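Local structure of vaginolysin (Gardnerella vaginalis, 5IMY) at residues Asp23-Tyr28 with Pro235-Asp240; Ala93-Asp98 with Pro106-Ala111. The protein probably acts as a secreted toxin of the cholesterol-dependent cytolysin family, binding cholesterol in host membranes and forming beta-stranded transmembrane pores that lyse the cell. All coordinates share one frame; numbering follows the deposited sequence.

In the fold
Both contacts lie at one end of the elongated chain, on the same side of its centre, with their own centres about 17 Å apart. Their nearest atoms stay about 6 Å from each other, so they are neighbours that do not touch. Along the chain contact 2 is nested within the long loop that contact 1 closes. Contact 1 sets the helix 22-30 against the loop leading into helix 240-243 at the surface; contact 2 is buried, where the loop 106-111 crosses strand 94-96, itself paired with strand 253-261 of the large antiparallel sheet. Phe233, which touches both Leu25 and Leu94, bridges the two sites, tying the N-terminal helix to the sheet's margin.

Contact 1 (Asp23-Tyr28 with Pro235-Asp240); sequences DSLNNY and PCTTPD
Pro239 fits against the side of helix 22-30, and the contact is almost wholly apolar. Its ring lies over one helical turn, meeting Ser24, Leu25 and Tyr28, residues spaced three and four apart on a single face. The closest approach to Tyr28 is at the root of that side chain, CB of Tyr28 to CB of Pro239 at 3.6 Å, and the same proline carbon meets the near end of the aromatic ring obliquely. With CG anti to the backbone N (chi1 175°), the tyrosine ring runs past the proline so that its hydroxyl forms a hydrogen bond with the carbonyl of Val247.

Leu25 sends its two methyls to different partners. CD1 rests 3.6 Å from CA of Pro239, while CD2 stands 3.4 Å from OG1 of Thr237, the two side chains crossing at about a right angle. That hydroxyl has a weak hydrogen bond to the carbonyl of Ala234, so leucine packs beside a polar atom that already has a partner. Ser24, whose small side chain suits the exposed border, adds a looser touch from CB to CD of Pro239.

Between these segments apolar fit does the work; the Cys18-Cys236 disulfide and Asn26's bonds to Ala230 and Ser228 fix the loop beside the helix.

Contact 2 (Ala93-Asp98 with Pro106-Ala111); sequences ALFRAD and PSLISA
Ala93-Arg96 and Pro106-Ile109 run end to end at 97° to each other, joined by one hydrogen bond from Ile109 N to Leu94 O (3.0 Å), with the donor above the carbonyl plane. Here strand 94-96, at the margin of the large antiparallel sheet, is covered by the loop that follows helix 99-102. The same carbonyl oxygen also receives a CA-H...O contact from Leu108.

Phe95 makes a CH-pi contact: CB of Pro106 sits 3.6 Å from the ring centroid, only 9° off the normal. A rigid proline ring, with its CH2 groups held in place, suits this role, and the two side chains lie side by side, pointing the same way. At the ring's edge, CD2 of Leu108 approaches CE1 of Phe95 to 3.6 Å and also meets CB of Ala93, whose small methyl leaves room for it. Val254 and Val256 of the neighbouring strand also touch the phenylalanine.

Ile109 packs its CB against CB of Leu94 on one side and reaches under Arg96 on the other. Extended from CG to NE, the arginine lays its guanidinium over the isoleucine, with CG1 of Ile109 4.0 Å from the plane. Asp98, at the N-cap of helix 99-102, bonds weakly to the backbone N of Asn100 and Leu101. In the guanidinium plane, NH2 of Arg96 donates to a water at 2.8 Å that also bonds OG of Ser110.

Contact 1 (Asp23-Tyr28 with Pro235-Asp240)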
loop_
_atom_site.group_PDB
_atom_site.type_symbol
_atom_site.label_atom_id
_atom_site.label_comp_id
_atom_site.label_asym_id
_atom_site.label_seq_id
_atom_site.Cartn_x
_atom_site.Cartn_y
_atom_site.Cartn_z
ATOM N N ASP A 23 -52.683 28.230 24.717
ATOM C CA ASP A 23 -52.860 27.672 23.382
ATOM C C ASP A 23 -51.964 28.376 22.370
ATOM O O ASP A 23 -51.340 27.728 21.521
ATOM C CB ASP A 23 -54.328 27.792 22.970
ATOM C CG ASP A 23 -54.760 26.704 22.010
ATOM O OD1 ASP A 23 -55.279 25.669 22.482
ATOM O OD2 ASP A 23 -54.588 26.882 20.786
ATOM N N SER A 24 -51.882 29.708 22.449
ATOM C CA SER A 24 -51.116 30.466 21.464
ATOM C C SER A 24 -49.624 30.177 21.575
ATOM O O SER A 24 -48.942 30.012 20.558
ATOM C CB SER A 24 -51.387 31.961 21.629
ATOM O OG SER A 24 -52.266 32.430 20.622
ATOM N N LEU A 25 -49.097 30.119 22.799
ATOM C CA LEU A 25 -47.687 29.788 22.973
ATOM C C LEU A 25 -47.395 28.379 22.475
ATOM O O LEU A 25 -46.327 28.119 21.912
ATOM C CB LEU A 25 -47.293 29.928 24.442
ATOM C CG LEU A 25 -45.829 29.643 24.782
ATOM C CD1 LEU A 25 -44.956 30.838 24.462
ATOM C CD2 LEU A 25 -45.692 29.253 26.237
ATOM N N ASN A 26 -48.340 27.457 22.671
ATOM C CA ASN A 26 -48.147 26.084 22.217
ATOM C C ASN A 26 -48.060 26.008 20.698
ATOM O O ASN A 26 -47.287 25.213 20.153
ATOM C CB ASN A 26 -49.282 25.198 22.730
ATOM C CG ASN A 26 -48.930 24.483 24.019
ATOM O OD1 ASN A 26 -47.758 24.270 24.325
ATOM N ND2 ASN A 26 -49.948 24.097 24.779
ATOM N N ASN A 27 -48.850 26.822 19.995
ATOM C CA ASN A 27 -48.814 26.796 18.536
ATOM C C ASN A 27 -47.522 27.401 18.007
ATOM O O ASN A 27 -46.985 26.943 16.992
ATOM C CB ASN A 27 -50.025 27.536 17.965
ATOM C CG ASN A 27 -51.302 26.725 18.063
ATOM O OD1 ASN A 27 -51.270 25.498 18.130
ATOM N ND2 ASN A 27 -52.438 27.412 18.063
ATOM N N TYR A 28 -47.003 28.432 18.679
ATOM C CA TYR A 28 -45.764 29.053 18.223
ATOM C C TYR A 28 -44.584 28.100 18.364
ATOM O O TYR A 28 -43.751 27.999 17.456
ATOM C CB TYR A 28 -45.508 30.343 19.001
ATOM C CG TYR A 28 -44.185 30.994 18.674
ATOM C CD1 TYR A 28 -43.976 31.606 17.446
ATOM C CD2 TYR A 28 -43.144 30.999 19.593
ATOM C CE1 TYR A 28 -42.767 32.200 17.139
ATOM C CE2 TYR A 28 -41.932 31.593 19.298
ATOM C CZ TYR A 28 -41.749 32.192 18.068
ATOM O OH TYR A 28 -40.546 32.787 17.765
ATOM N N PRO A 235 -47.949 31.134 33.414
ATOM C CA PRO A 235 -49.263 30.964 32.771
ATOM C C PRO A 235 -49.593 31.909 31.618
ATOM O O PRO A 235 -50.029 31.437 30.563
ATOM C CB PRO A 235 -50.231 31.159 33.946
ATOM C CG PRO A 235 -49.472 30.617 35.109
ATOM C CD PRO A 235 -48.056 31.081 34.881
ATOM N N CYS A 236 -49.424 33.225 31.785
ATOM C CA CYS A 236 -49.857 34.201 30.769
ATOM C C CYS A 236 -48.636 34.740 30.024
ATOM O O CYS A 236 -48.282 35.916 30.096
ATOM C CB CYS A 236 -50.671 35.320 31.414
ATOM S SG CYS A 236 -52.115 34.740 32.376
ATOM N N THR A 237 -48.013 33.838 29.256
ATOM C CA THR A 237 -46.646 34.047 28.785
ATOM C C THR A 237 -46.528 34.716 27.424
ATOM O O THR A 237 -45.474 35.295 27.143
ATOM C CB THR A 237 -45.897 32.720 28.719
ATOM O OG1 THR A 237 -46.809 31.645 28.415
ATOM C CG2 THR A 237 -45.205 32.468 30.015
ATOM N N THR A 238 -47.559 34.642 26.580
ATOM C CA THR A 238 -47.578 35.168 25.212
ATOM C C THR A 238 -46.341 34.760 24.409
ATOM O O THR A 238 -45.208 34.947 24.866
ATOM C CB THR A 238 -47.736 36.701 25.199
ATOM O OG1 THR A 238 -47.699 37.169 23.846
ATOM C CG2 THR A 238 -46.651 37.434 25.997
ATOM N N PRO A 239 -46.514 34.220 23.197
ATOM C CA PRO A 239 -45.337 33.787 22.426
ATOM C C PRO A 239 -44.425 34.930 22.019
ATOM O O PRO A 239 -43.226 34.703 21.814
ATOM C CB PRO A 239 -45.954 33.093 21.204
ATOM C CG PRO A 239 -47.296 33.712 21.059
ATOM C CD PRO A 239 -47.767 34.003 22.453
ATOM N N ASP A 240 -44.952 36.150 21.883
ATOM C CA ASP A 240 -44.097 37.283 21.551
ATOM C C ASP A 240 -42.993 37.468 22.583
ATOM O O ASP A 240 -41.910 37.961 22.250
ATOM C CB ASP A 240 -44.932 38.561 21.436
ATOM C CG ASP A 240 -45.473 38.785 20.036
ATOM O OD1 ASP A 240 -44.858 38.288 19.067
ATOM O OD2 ASP A 240 -46.510 39.469 19.903
#

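Contact 2 (Ala93-Asp98 with Pro106-Ala111)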
loop_
_atom_site.group_PDB
_atom_site.type_symbol
_atom_site.label_atom_id
_atom_site.label_comp_id
_atom_site.label_asym_id
_atom_site.label_seq_id
_atom_site.Cartn_x
_atom_site.Cartn_y
_atom_site.Cartn_z
ATOM N N ALA A 93 -32.825 23.571 32.457
ATOM C CA ALA A 93 -32.401 24.849 31.906
ATOM C C ALA A 93 -32.799 24.964 30.440
ATOM O O ALA A 93 -32.873 23.970 29.716
ATOM C CB ALA A 93 -30.887 25.018 32.044
ATOM N N LEU A 94 -33.056 26.197 30.009
ATOM C CA LEU A 94 -33.440 26.496 28.635
ATOM C C LEU A 94 -32.302 27.217 27.928
ATOM O O LEU A 94 -31.750 28.186 28.462
ATOM C CB LEU A 94 -34.702 27.361 28.591
ATOM C CG LEU A 94 -36.019 26.721 29.030
ATOM C CD1 LEU A 94 -37.102 27.781 29.110
ATOM C CD2 LEU A 94 -36.426 25.613 28.074
ATOM N N PHE A 95 -31.958 26.749 26.729
ATOM C CA PHE A 95 -30.970 27.400 25.882
ATOM C C PHE A 95 -31.569 27.642 24.506
ATOM O O PHE A 95 -32.645 27.143 24.169
ATOM C CB PHE A 95 -29.697 26.559 25.716
ATOM C CG PHE A 95 -29.156 25.992 26.993
ATOM C CD1 PHE A 95 -29.041 26.772 28.129
ATOM C CD2 PHE A 95 -28.751 24.670 27.046
ATOM C CE1 PHE A 95 -28.534 26.238 29.299
ATOM C CE2 PHE A 95 -28.247 24.132 28.210
ATOM C CZ PHE A 95 -28.139 24.916 29.338
ATOM N N ARG A 96 -30.846 28.418 23.706
ATOM C CA ARG A 96 -31.067 28.466 22.271
ATOM C C ARG A 96 -30.101 27.512 21.585
ATOM O O ARG A 96 -28.926 27.427 21.953
ATOM C CB ARG A 96 -30.863 29.883 21.733
ATOM C CG ARG A 96 -31.917 30.869 22.185
ATOM C CD ARG A 96 -31.475 32.302 21.955
ATOM N NE ARG A 96 -32.255 33.226 22.774
ATOM C CZ ARG A 96 -31.850 33.749 23.928
ATOM N NH1 ARG A 96 -30.651 33.465 24.423
ATOM N NH2 ARG A 96 -32.650 34.574 24.592
ATOM N N ALA A 97 -30.606 26.781 20.594
ATOM C CA ALA A 97 -29.757 25.943 19.752
ATOM C C ALA A 97 -28.997 26.873 18.812
ATOM O O ALA A 97 -29.325 27.032 17.634
ATOM C CB ALA A 97 -30.589 24.916 18.993
ATOM N N ASP A 98 -27.963 27.504 19.356
ATOM C CA ASP A 98 -27.251 28.570 18.659
ATOM C C ASP A 98 -25.754 28.267 18.681
ATOM O O ASP A 98 -25.315 27.138 18.935
ATOM C CB ASP A 98 -27.574 29.927 19.297
ATOM C CG ASP A 98 -26.925 30.099 20.656
ATOM O OD1 ASP A 98 -26.858 29.109 21.415
ATOM O OD2 ASP A 98 -26.473 31.222 20.964
ATOM N N PRO A 106 -23.403 27.434 26.628
ATOM C CA PRO A 106 -24.783 27.855 26.378
ATOM C C PRO A 106 -25.188 29.011 27.278
ATOM O O PRO A 106 -24.753 29.121 28.426
ATOM C CB PRO A 106 -25.599 26.594 26.680
ATOM C CG PRO A 106 -24.763 25.830 27.650
ATOM C CD PRO A 106 -23.336 26.108 27.269
ATOM N N SER A 107 -26.029 29.884 26.733
ATOM C CA SER A 107 -26.608 30.992 27.476
ATOM C C SER A 107 -28.075 30.697 27.749
ATOM O O SER A 107 -28.783 30.164 26.889
ATOM C CB SER A 107 -26.472 32.309 26.707
ATOM O OG SER A 107 -27.136 32.241 25.457
ATOM N N LEU A 108 -28.523 31.043 28.951
ATOM C CA LEU A 108 -29.890 30.754 29.350
ATOM C C LEU A 108 -30.872 31.648 28.598
ATOM O O LEU A 108 -30.528 32.724 28.101
ATOM C CB LEU A 108 -30.061 30.956 30.855
ATOM C CG LEU A 108 -29.158 30.105 31.747
ATOM C CD1 LEU A 108 -29.158 30.636 33.170
ATOM C CD2 LEU A 108 -29.603 28.654 31.718
ATOM N N ILE A 109 -32.109 31.173 28.509
ATOM C CA ILE A 109 -33.234 31.981 28.055
ATOM C C ILE A 109 -33.942 32.477 29.304
ATOM O O ILE A 109 -34.539 31.688 30.046
ATOM C CB ILE A 109 -34.188 31.187 27.154
ATOM C CG1 ILE A 109 -33.452 30.670 25.916
ATOM C CG2 ILE A 109 -35.370 32.059 26.733
ATOM C CD1 ILE A 109 -34.233 29.633 25.137
ATOM N N SER A 110 -33.865 33.780 29.556
ATOM C CA SER A 110 -34.551 34.367 30.697
ATOM C C SER A 110 -36.039 34.449 30.385
ATOM O O SER A 110 -36.437 35.030 29.370
ATOM C CB SER A 110 -33.987 35.749 31.013
ATOM O OG SER A 110 -32.743 35.950 30.368
ATOM N N ALA A 111 -36.856 33.857 31.248
ATOM C CA ALA A 111 -38.300 33.878 31.067
ATOM C C ALA A 111 -38.944 33.426 32.364
ATOM O O ALA A 111 -38.318 32.749 33.185
ATOM C CB ALA A 111 -38.742 32.980 29.908
HETATM O O HOH W 1 -32.642 35.759 27.141
#